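Local structure of Mab-21 domain-containing protein (Tribolium castaneum, 7LT2) at residues A[369-372]-A[373-376]; A[8-12]-A[13-17]; A[128-131]-A[132-135]; A[336-339]-A[340-344]. The protein senses cytoplasmic double-stranded RNA in innate immunity and, using magnesium or manganese, makes cyclic GMP-AMP from ATP and GTP. All blocks are in the same frame, centred on the assembly; numbering follows the deposited sequence.

Contact 1 (A[369-372]-A[373-376])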
loop_
_atom_site.group_PDB
_atom_site.type_symbol
_atom_site.label_atom_id
_atom_site.label_comp_id
_atom_site.label_asym_id
_atom_site.label_seq_id
_atom_site.Cartn_x
_atom_site.Cartn_y
_atom_site.Cartn_z
ATOM N N GLU A 369 -15.746 -16.863 -18.061
ATOM C CA GLU A 369 -16.706 -17.193 -17.012
ATOM C C GLU A 369 -17.370 -15.939 -16.454
ATOM O O GLU A 369 -18.581 -15.933 -16.205
ATOM C CB GLU A 369 -16.012 -17.981 -15.900
ATOM C CG GLU A 369 -15.559 -19.379 -16.320
ATOM C CD GLU A 369 -14.347 -19.370 -17.244
ATOM O OE1 GLU A 369 -13.564 -18.396 -17.196
ATOM O OE2 GLU A 369 -14.184 -20.338 -18.021
ATOM N N GLU A 370 -16.594 -14.868 -16.249
ATOM C CA GLU A 370 -17.185 -13.598 -15.838
ATOM C C GLU A 370 -18.096 -13.038 -16.922
ATOM O O GLU A 370 -19.152 -12.467 -16.624
ATOM C CB GLU A 370 -16.090 -12.583 -15.502
ATOM C CG GLU A 370 -15.403 -12.782 -14.161
ATOM C CD GLU A 370 -14.159 -11.929 -14.035
ATOM O OE1 GLU A 370 -13.584 -11.576 -15.087
ATOM O OE2 GLU A 370 -13.758 -11.606 -12.894
ATOM N N TYR A 371 -17.703 -13.185 -18.190
ATOM C CA TYR A 371 -18.493 -12.617 -19.274
ATOM C C TYR A 371 -19.867 -13.266 -19.367
ATOM O O TYR A 371 -20.849 -12.595 -19.711
ATOM C CB TYR A 371 -17.747 -12.760 -20.601
ATOM C CG TYR A 371 -18.374 -11.976 -21.728
ATOM C CD1 TYR A 371 -18.046 -10.644 -21.936
ATOM C CD2 TYR A 371 -19.295 -12.566 -22.585
ATOM C CE1 TYR A 371 -18.620 -9.922 -22.964
ATOM C CE2 TYR A 371 -19.868 -11.851 -23.617
ATOM C CZ TYR A 371 -19.527 -10.530 -23.802
ATOM O OH TYR A 371 -20.098 -9.812 -24.829
ATOM N N THR A 372 -19.961 -14.563 -19.070
ATOM C CA THR A 372 -21.256 -15.230 -19.070
ATOM C C THR A 372 -22.165 -14.650 -17.992
ATOM O O THR A 372 -23.337 -14.355 -18.246
ATOM C CB THR A 372 -21.068 -16.734 -18.878
ATOM O OG1 THR A 372 -20.375 -17.279 -20.009
ATOM C CG2 THR A 372 -22.416 -17.425 -18.728
ATOM N N LYS A 373 -21.635 -14.468 -16.779
ATOM C CA LYS A 373 -22.428 -13.855 -15.717
ATOM C C LYS A 373 -22.776 -12.411 -16.051
ATOM O O LYS A 373 -23.862 -11.933 -15.704
ATOM C CB LYS A 373 -21.669 -13.922 -14.391
ATOM C CG LYS A 373 -21.239 -15.325 -14.000
ATOM C CD LYS A 373 -20.656 -15.367 -12.596
ATOM C CE LYS A 373 -20.256 -16.784 -12.225
ATOM N NZ LYS A 373 -19.813 -16.877 -10.810
ATOM N N TYR A 374 -21.862 -11.706 -16.717
ATOM C CA TYR A 374 -22.120 -10.339 -17.160
ATOM C C TYR A 374 -23.341 -10.275 -18.071
ATOM O O TYR A 374 -24.257 -9.473 -17.850
ATOM C CB TYR A 374 -20.866 -9.810 -17.859
ATOM C CG TYR A 374 -20.980 -8.477 -18.559
ATOM C CD1 TYR A 374 -21.107 -7.292 -17.839
ATOM C CD2 TYR A 374 -20.904 -8.399 -19.945
ATOM C CE1 TYR A 374 -21.192 -6.070 -18.489
ATOM C CE2 TYR A 374 -20.984 -7.187 -20.600
ATOM C CZ TYR A 374 -21.127 -6.026 -19.869
ATOM O OH TYR A 374 -21.207 -4.823 -20.530
ATOM N N ILE A 375 -23.380 -11.130 -19.095
ATOM C CA ILE A 375 -24.500 -11.122 -20.032
ATOM C C ILE A 375 -25.793 -11.512 -19.326
ATOM O O ILE A 375 -26.866 -10.967 -19.615
ATOM C CB ILE A 375 -24.199 -12.049 -21.225
ATOM C CG1 ILE A 375 -22.999 -11.527 -22.012
ATOM C CG2 ILE A 375 -25.415 -12.182 -22.130
ATOM C CD1 ILE A 375 -23.195 -10.140 -22.568
ATOM N N GLN A 376 -25.714 -12.451 -18.383
ATOM C CA GLN A 376 -26.896 -12.929 -17.675
ATOM C C GLN A 376 -27.378 -11.970 -16.590
ATOM O O GLN A 376 -28.381 -12.267 -15.931
ATOM C CB GLN A 376 -26.619 -14.302 -17.058
ATOM C CG GLN A 376 -26.370 -15.411 -18.068
ATOM C CD GLN A 376 -25.841 -16.677 -17.412
ATOM O OE1 GLN A 376 -25.439 -16.661 -16.247
ATOM N NE2 GLN A 376 -25.836 -17.776 -18.158
#
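Glu369 lies in the first turn of the short, two-turn α-helix 368-375, near the C-terminal end of the modelled chain, and its carbonyl O receives a weak bond from Lys373 N (3.4 Å). The aliphatic CG of Lys373 lies alongside that same oxygen, while the rest of the lysine runs extended away from the turn. Glu370 makes a firmer i to i+4 bond: Tyr374 N reaches Glu370 O at 2.8 Å and in the carbonyl plane. The Glu370 carboxylate points away from 373-376 and forms a salt bridge with Lys267 of helix 258-272, and OE1 also accepts from Thr367 N.

Tyr371 makes the apolar side-chain contacts with Tyr374 and Ile375. With CG anti to the backbone N (chi1 -169°), its ring swings to the flank where Tyr374 and Ile375 emerge. The two tyrosine rings meet obliquely, planes 47° apart, the closest carbons being Tyr371 CE1 and Tyr374 CD2 at 4.1 Å. Across the ring, Tyr371 CE2 comes to 3.5 Å from Ile375 CG1, and Ile375 CD1 continues past CZ toward the phenol oxygen. Tyr371 O takes the Ile375 N-H. Beyond the helix, Tyr371 and Tyr374 both touch Ala362 of helix 361-365, and Tyr374 also packs on helix 5-13.

Thr372 OG1 bonds back to Lys368 O, and its methyl faces the following turn. Thr372 O accepts from Gln376 N at 3.0 Å, and the extended Gln376 chain runs beside the threonine, pointing the same way, with NE2 at 3.5 Å from Thr372 CG2.

Contact 2 (A[8-12]-A[13-17]); sequences DINKR and FISLP
Asn10 and Ser15 face each other across the end of helix 5-13, joined by a short bond from Ser15 OG to Asn10 OD1 (2.5 Å). The hydroxyl meets the amide oxygen well off the C=O direction, at 126°. Having CG anti to the backbone N (chi1 -180°) brings the Asn10 amide forward over the turn, where OD1 also touches Ile14 CB. One water bridges the same two side chains, accepting from Asn10 ND2 and donating to Ser15 OG; Lys263 NZ is a further partner of that hydroxyl.

On the backbone, Asn10 O is gripped twice, by Ile14 N and by Ser15 N at 2.9 Å, the two donors arriving from opposite faces of the carbonyl plane. A second water links Lys11 O to Ser15 O, each as acceptor.

Arg12 and Phe13 lie side by side and point the same way, guanidinium and ring planes 67° apart, with Phe13 CE1 over one guanidinium face, 4.0 Å from Arg12 NH1. Asp8 meets the edge of the Arg12 guanidinium in a side-on salt bridge: Arg12 NE to Asp8 OD1, and Arg12 NH2 to the syn lone pair of Asp8 OD2 at 2.7 Å. NH1 bonds to Tyr374 O and Glu378 O. The phenyl ring lies over Arg12 O and packs on Lys373 and Tyr374 of helix 368-375, whereas Ile14 turns to helix 258-272.

The i to i+4 bonds Phe13 N to Ile9 O and Ile14 N to Asn10 O, then the i to i+5 (π-type) bond Ser15 N to Asn10 O, are typical of a helix C-terminus, here with an added serine-asparagine side-chain bond.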
loop_
_atom_site.group_PDB
_atom_site.type_symbol
_atom_site.label_atom_id
_atom_site.label_comp_id
_atom_site.label_asym_id
_atom_site.label_seq_id
_atom_site.Cartn_x
_atom_site.Cartn_y
_atom_site.Cartn_z
ATOM N N ASP A 8 -20.991 0.209 -15.466
ATOM C CA ASP A 8 -21.705 -1.025 -15.148
ATOM C C ASP A 8 -20.736 -2.179 -14.901
ATOM O O ASP A 8 -20.902 -2.941 -13.939
ATOM C CB ASP A 8 -22.682 -1.351 -16.282
ATOM C CG ASP A 8 -23.430 -2.655 -16.072
ATOM O OD1 ASP A 8 -24.171 -2.776 -15.073
ATOM O OD2 ASP A 8 -23.292 -3.557 -16.925
ATOM N N ILE A 9 -19.721 -2.322 -15.757
ATOM C CA ILE A 9 -18.688 -3.338 -15.545
ATOM C C ILE A 9 -18.024 -3.144 -14.188
ATOM O O ILE A 9 -17.829 -4.098 -13.423
ATOM C CB ILE A 9 -17.655 -3.290 -16.686
ATOM C CG1 ILE A 9 -18.298 -3.718 -18.011
ATOM C CG2 ILE A 9 -16.436 -4.155 -16.353
ATOM C CD1 ILE A 9 -17.379 -3.555 -19.200
ATOM N N ASN A 10 -17.670 -1.897 -13.870
ATOM C CA ASN A 10 -17.011 -1.593 -12.603
ATOM C C ASN A 10 -17.886 -1.978 -11.416
ATOM O O ASN A 10 -17.433 -2.669 -10.495
ATOM C CB ASN A 10 -16.659 -0.105 -12.562
ATOM C CG ASN A 10 -15.966 0.300 -11.283
ATOM O OD1 ASN A 10 -15.248 -0.488 -10.674
ATOM N ND2 ASN A 10 -16.180 1.543 -10.867
ATOM N N LYS A 11 -19.156 -1.557 -11.436
ATOM C CA LYS A 11 -20.058 -1.841 -10.324
ATOM C C LYS A 11 -20.262 -3.340 -10.122
ATOM O O LYS A 11 -20.308 -3.820 -8.982
ATOM C CB LYS A 11 -21.402 -1.154 -10.560
ATOM C CG LYS A 11 -22.412 -1.382 -9.453
ATOM C CD LYS A 11 -23.733 -0.704 -9.768
ATOM C CE LYS A 11 -24.732 -0.916 -8.645
ATOM N NZ LYS A 11 -24.944 -2.364 -8.376
ATOM N N ARG A 12 -20.387 -4.099 -11.206
ATOM C CA ARG A 12 -20.790 -5.490 -11.066
ATOM C C ARG A 12 -19.625 -6.469 -10.981
ATOM O O ARG A 12 -19.818 -7.585 -10.487
ATOM C CB ARG A 12 -21.711 -5.886 -12.224
ATOM C CG ARG A 12 -23.108 -5.281 -12.120
ATOM C CD ARG A 12 -24.090 -6.050 -12.991
ATOM N NE ARG A 12 -23.938 -5.728 -14.403
ATOM C CZ ARG A 12 -24.106 -6.596 -15.393
ATOM N NH1 ARG A 12 -24.329 -7.879 -15.158
ATOM N NH2 ARG A 12 -24.048 -6.166 -16.650
ATOM N N PHE A 13 -18.431 -6.095 -11.440
ATOM C CA PHE A 13 -17.342 -7.060 -11.508
ATOM C C PHE A 13 -16.006 -6.553 -10.993
ATOM O O PHE A 13 -15.043 -7.326 -10.984
ATOM C CB PHE A 13 -17.181 -7.565 -12.954
ATOM C CG PHE A 13 -18.302 -8.454 -13.384
ATOM C CD1 PHE A 13 -19.472 -7.917 -13.893
ATOM C CD2 PHE A 13 -18.208 -9.827 -13.235
ATOM C CE1 PHE A 13 -20.520 -8.729 -14.253
ATOM C CE2 PHE A 13 -19.253 -10.645 -13.602
ATOM C CZ PHE A 13 -20.409 -10.097 -14.109
ATOM N N ILE A 14 -15.909 -5.307 -10.541
ATOM C CA ILE A 14 -14.607 -4.764 -10.182
ATOM C C ILE A 14 -14.600 -4.248 -8.750
ATOM O O ILE A 14 -13.786 -4.691 -7.934
ATOM C CB ILE A 14 -14.180 -3.663 -11.168
ATOM C CG1 ILE A 14 -14.004 -4.254 -12.568
ATOM C CG2 ILE A 14 -12.869 -3.030 -10.714
ATOM C CD1 ILE A 14 -13.397 -3.294 -13.562
ATOM N N SER A 15 -15.499 -3.322 -8.428
ATOM C CA SER A 15 -15.409 -2.564 -7.183
ATOM C C SER A 15 -16.328 -3.134 -6.111
ATOM O O SER A 15 -17.526 -3.313 -6.343
ATOM C CB SER A 15 -15.751 -1.090 -7.410
ATOM O OG SER A 15 -14.752 -0.442 -8.174
ATOM N N LEU A 16 -15.763 -3.377 -4.927
ATOM C CA LEU A 16 -16.584 -3.680 -3.765
ATOM C C LEU A 16 -17.499 -2.493 -3.470
ATOM O O LEU A 16 -17.052 -1.341 -3.521
ATOM C CB LEU A 16 -15.700 -3.982 -2.548
ATOM C CG LEU A 16 -16.411 -4.543 -1.311
ATOM C CD1 LEU A 16 -16.827 -5.984 -1.530
ATOM C CD2 LEU A 16 -15.546 -4.421 -0.059
ATOM N N PRO A 17 -18.782 -2.730 -3.184
ATOM C CA PRO A 17 -19.687 -1.614 -2.871
ATOM C C PRO A 17 -19.144 -0.772 -1.728
ATOM O O PRO A 17 -18.581 -1.295 -0.765
ATOM C CB PRO A 17 -20.994 -2.314 -2.482
ATOM C CG PRO A 17 -20.916 -3.657 -3.125
ATOM C CD PRO A 17 -19.462 -4.033 -3.127
HETATM O O HOH W 1 -15.025 2.829 -8.451
HETATM O O HOH W 2 -20.152 -2.569 -6.672
#

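Contact 3 (A[128-131]-A[132-135])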
loop_
_atom_site.group_PDB
_atom_site.type_symbol
_atom_site.label_atom_id
_atom_site.label_comp_id
_atom_site.label_asym_id
_atom_site.label_seq_id
_atom_site.Cartn_x
_atom_site.Cartn_y
_atom_site.Cartn_z
ATOM N N PHE A 128 23.495 3.595 12.540
ATOM C CA PHE A 128 22.600 3.556 11.391
ATOM C C PHE A 128 21.383 2.708 11.725
ATOM O O PHE A 128 21.518 1.617 12.288
ATOM C CB PHE A 128 23.302 2.993 10.158
ATOM C CG PHE A 128 24.155 3.993 9.434
ATOM C CD1 PHE A 128 23.612 4.790 8.441
ATOM C CD2 PHE A 128 25.501 4.130 9.742
ATOM C CE1 PHE A 128 24.395 5.710 7.766
ATOM C CE2 PHE A 128 26.288 5.050 9.068
ATOM C CZ PHE A 128 25.734 5.840 8.083
ATOM N N LEU A 129 20.202 3.218 11.387
ATOM C CA LEU A 129 18.975 2.444 11.521
ATOM C C LEU A 129 19.050 1.212 10.633
ATOM O O LEU A 129 19.374 1.310 9.447
ATOM C CB LEU A 129 17.768 3.296 11.127
ATOM C CG LEU A 129 16.784 3.794 12.184
ATOM C CD1 LEU A 129 15.541 4.372 11.497
ATOM C CD2 LEU A 129 16.401 2.701 13.177
ATOM N N ASP A 130 18.734 0.050 11.199
ATOM C CA ASP A 130 18.918 -1.220 10.508
ATOM C C ASP A 130 17.564 -1.873 10.255
ATOM O O ASP A 130 16.774 -2.050 11.186
ATOM C CB ASP A 130 19.834 -2.142 11.323
ATOM C CG ASP A 130 20.205 -3.408 10.582
ATOM O OD1 ASP A 130 19.349 -4.306 10.477
ATOM O OD2 ASP A 130 21.352 -3.503 10.097
ATOM N N THR A 131 17.305 -2.241 8.994
ATOM C CA THR A 131 16.004 -2.807 8.639
ATOM C C THR A 131 15.792 -4.169 9.288
ATOM O O THR A 131 14.706 -4.451 9.804
ATOM C CB THR A 131 15.863 -2.923 7.119
ATOM O OG1 THR A 131 16.917 -3.739 6.595
ATOM C CG2 THR A 131 15.908 -1.560 6.463
ATOM N N GLY A 132 16.809 -5.030 9.262
ATOM C CA GLY A 132 16.657 -6.350 9.852
ATOM C C GLY A 132 16.413 -6.299 11.348
ATOM O O GLY A 132 15.553 -7.012 11.870
ATOM N N LYS A 133 17.163 -5.452 12.058
ATOM C CA LYS A 133 16.956 -5.325 13.497
ATOM C C LYS A 133 15.561 -4.800 13.805
ATOM O O LYS A 133 14.896 -5.293 14.721
ATOM C CB LYS A 133 18.022 -4.412 14.107
ATOM C CG LYS A 133 19.441 -4.937 13.922
ATOM C CD LYS A 133 20.456 -4.102 14.680
ATOM C CE LYS A 133 20.413 -4.403 16.166
ATOM N NZ LYS A 133 21.643 -3.938 16.894
ATOM N N THR A 134 15.102 -3.804 13.040
ATOM C CA THR A 134 13.761 -3.255 13.235
ATOM C C THR A 134 12.695 -4.325 13.025
ATOM O O THR A 134 11.747 -4.438 13.810
ATOM C CB THR A 134 13.531 -2.078 12.277
ATOM O OG1 THR A 134 14.493 -1.046 12.530
ATOM C CG2 THR A 134 12.124 -1.497 12.454
ATOM N N LEU A 135 12.823 -5.110 11.955
ATOM C CA LEU A 135 11.829 -6.142 11.680
ATOM C C LEU A 135 11.832 -7.217 12.764
ATOM O O LEU A 135 10.768 -7.692 13.180
ATOM C CB LEU A 135 12.078 -6.751 10.300
ATOM C CG LEU A 135 11.734 -5.847 9.110
ATOM C CD1 LEU A 135 12.413 -6.343 7.838
ATOM C CD2 LEU A 135 10.224 -5.780 8.905
#
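Asp130 sends its side chain toward the first turn of helix 131-147, where it meets Lys133. At the root, Asp130 CB lies 3.8 Å from Lys133 CG and almost as near CD, and the two side chains cross at about a right angle. CG of Asp130 rests against the same methylene. The tip does the polar work: OD1 accepts from Lys133 N at 2.9 Å, nearly straight at 164°, and is met on its anti side. Asp130 CG stands anti to its own nitrogen (chi1 -173°), which carries OD1 to Lys133 N. Lys133 NZ goes elsewhere, to the carbonyls of Lys120 and Leu123.

The main-chain oxygen of Asp130 is held twice by Thr134, through N at 3.1 Å and OG1 at 2.8 Å, approaching from opposite faces of the carbonyl plane. That threonine also packs on Phe122, Phe198 and Trp240, while Leu129 CD2 comes near its hydroxyl. Next along, Leu135 N bonds to Thr131 O, and Leu135 CG leans on that oxygen.

The Asp130 carboxylate with Lys133 N is a classic aspartate N-cap, starting a helix set against strands 188-200 and 240-243 of the nucleotidyltransferase domain.

Contact 4 (A[336-339]-A[340-344])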
loop_
_atom_site.group_PDB
_atom_site.type_symbol
_atom_site.label_atom_id
_atom_site.label_comp_id
_atom_site.label_asym_id
_atom_site.label_seq_id
_atom_site.Cartn_x
_atom_site.Cartn_y
_atom_site.Cartn_z
ATOM N N ALA A 336 12.375 -7.812 -19.143
ATOM C CA ALA A 336 13.068 -8.061 -20.397
ATOM C C ALA A 336 12.381 -7.331 -21.552
ATOM O O ALA A 336 11.149 -7.224 -21.577
ATOM C CB ALA A 336 13.123 -9.559 -20.685
ATOM N N PRO A 337 13.153 -6.815 -22.517
ATOM C CA PRO A 337 12.543 -6.142 -23.678
ATOM C C PRO A 337 11.524 -6.989 -24.424
ATOM O O PRO A 337 10.497 -6.461 -24.865
ATOM C CB PRO A 337 13.759 -5.814 -24.559
ATOM C CG PRO A 337 14.894 -5.689 -23.592
ATOM C CD PRO A 337 14.621 -6.700 -22.509
ATOM N N ILE A 338 11.784 -8.289 -24.585
ATOM C CA ILE A 338 10.836 -9.164 -25.270
ATOM C C ILE A 338 9.498 -9.181 -24.541
ATOM O O ILE A 338 8.434 -9.085 -25.165
ATOM C CB ILE A 338 11.426 -10.581 -25.408
ATOM C CG1 ILE A 338 12.561 -10.584 -26.433
ATOM C CG2 ILE A 338 10.349 -11.587 -25.803
ATOM C CD1 ILE A 338 13.345 -11.877 -26.464
ATOM N N THR A 339 9.531 -9.297 -23.211
ATOM C CA THR A 339 8.305 -9.281 -22.418
ATOM C C THR A 339 7.537 -7.978 -22.617
ATOM O O THR A 339 6.321 -7.985 -22.837
ATOM C CB THR A 339 8.641 -9.485 -20.939
ATOM O OG1 THR A 339 9.368 -10.710 -20.779
ATOM C CG2 THR A 339 7.373 -9.524 -20.092
ATOM N N LEU A 340 8.233 -6.845 -22.538
ATOM C CA LEU A 340 7.561 -5.556 -22.679
ATOM C C LEU A 340 7.058 -5.343 -24.103
ATOM O O LEU A 340 5.986 -4.759 -24.305
ATOM C CB LEU A 340 8.504 -4.432 -22.265
ATOM C CG LEU A 340 8.938 -4.485 -20.804
ATOM C CD1 LEU A 340 10.046 -3.473 -20.538
ATOM C CD2 LEU A 340 7.743 -4.227 -19.894
ATOM N N ASN A 341 7.819 -5.803 -25.102
ATOM C CA ASN A 341 7.357 -5.727 -26.486
ATOM C C ASN A 341 6.065 -6.516 -26.676
ATOM O O ASN A 341 5.111 -6.027 -27.291
ATOM C CB ASN A 341 8.438 -6.237 -27.441
ATOM C CG ASN A 341 9.578 -5.246 -27.628
ATOM O OD1 ASN A 341 9.464 -4.071 -27.279
ATOM N ND2 ASN A 341 10.685 -5.720 -28.194
ATOM N N ASN A 342 6.015 -7.744 -26.153
ATOM C CA ASN A 342 4.815 -8.562 -26.301
ATOM C C ASN A 342 3.622 -7.924 -25.602
ATOM O O ASN A 342 2.507 -7.930 -26.135
ATOM C CB ASN A 342 5.055 -9.967 -25.748
ATOM C CG ASN A 342 6.020 -10.779 -26.594
ATOM O OD1 ASN A 342 6.242 -10.490 -27.773
ATOM N ND2 ASN A 342 6.589 -11.815 -25.996
ATOM N N ILE A 343 3.832 -7.379 -24.403
ATOM C CA ILE A 343 2.721 -6.771 -23.678
ATOM C C ILE A 343 2.224 -5.530 -24.410
ATOM O O ILE A 343 1.014 -5.327 -24.559
ATOM C CB ILE A 343 3.130 -6.463 -22.226
ATOM C CG1 ILE A 343 3.389 -7.768 -21.467
ATOM C CG2 ILE A 343 2.043 -5.657 -21.516
ATOM C CD1 ILE A 343 3.991 -7.571 -20.097
ATOM N N SER A 344 3.143 -4.695 -24.900
ATOM C CA SER A 344 2.736 -3.509 -25.651
ATOM C C SER A 344 1.988 -3.885 -26.927
ATOM O O SER A 344 1.014 -3.220 -27.300
ATOM C CB SER A 344 3.955 -2.647 -25.977
ATOM O OG SER A 344 3.570 -1.489 -26.700
#
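Four successive i to i+4 bonds, from Leu340 N to Ala336 O (3.1 Å) through Ile343 N to Thr339 O (3.0 Å), form the first turns of α-helix 337-354, with Ala336 as N-cap residue and Pro337 in the first turn. Side chains of 340-344 lean back over the carbonyls. Asn341 CG comes to 3.2 Å from Pro337 O, while its OD1 has a weak bond from Gln319 NE2. Asn342 repeats the placement one residue on, its CG 3.3 Å from Ile338 O. Its amide lies beside the Ile338 side chain, both pointing the same way, with ND2 3.8 Å from Ile338 CG2.

Thr339 and Ile343 likewise run alongside each other. The threonine methyl is anti to the backbone N, with OG1 beside that N (chi1 -57°), and therefore faces the next turn, meeting Ile343 CD1 at 3.9 Å. Ile343 CG1 sits over Thr339 O at 3.2 Å. Leu340 CG rests against Ala336 O.

In the HhH/H2TH-like region, Pro337 and Leu340 pack on Gln319, just after helix 301-318. Ser344 bonds to Asn313 and touches Ile316 and Ala317 of that helix, while Ile343 reaches His273 and Asn275 between helices 258-272 and 278-291.

Contacts 1 and 2 form one joined unit although they come from opposite ends of the chain: their centres are about 13 Å apart, Arg12 NH1 probably bonds to Tyr374 O at 3.1 Å, and Phe13 CZ packs 3.4 Å from Tyr374 N. Helix 258-272 meets both, and the Ile14 side chain is about 7 Å from that of Lys266, a probable ATP-binding residue. Contact 3 lies across the chain's centre, about 41 Å from contact 2 between centres; its Leu135 side chain is about 9 Å from that of Asp193, a likely catalytic magnesium ligand. Contact 4 stands about 30 Å from contacts 1 and 2, centre to centre; its Leu340 side chain is about 8 Å from that of Tyr280, a probable ATP-binding residue.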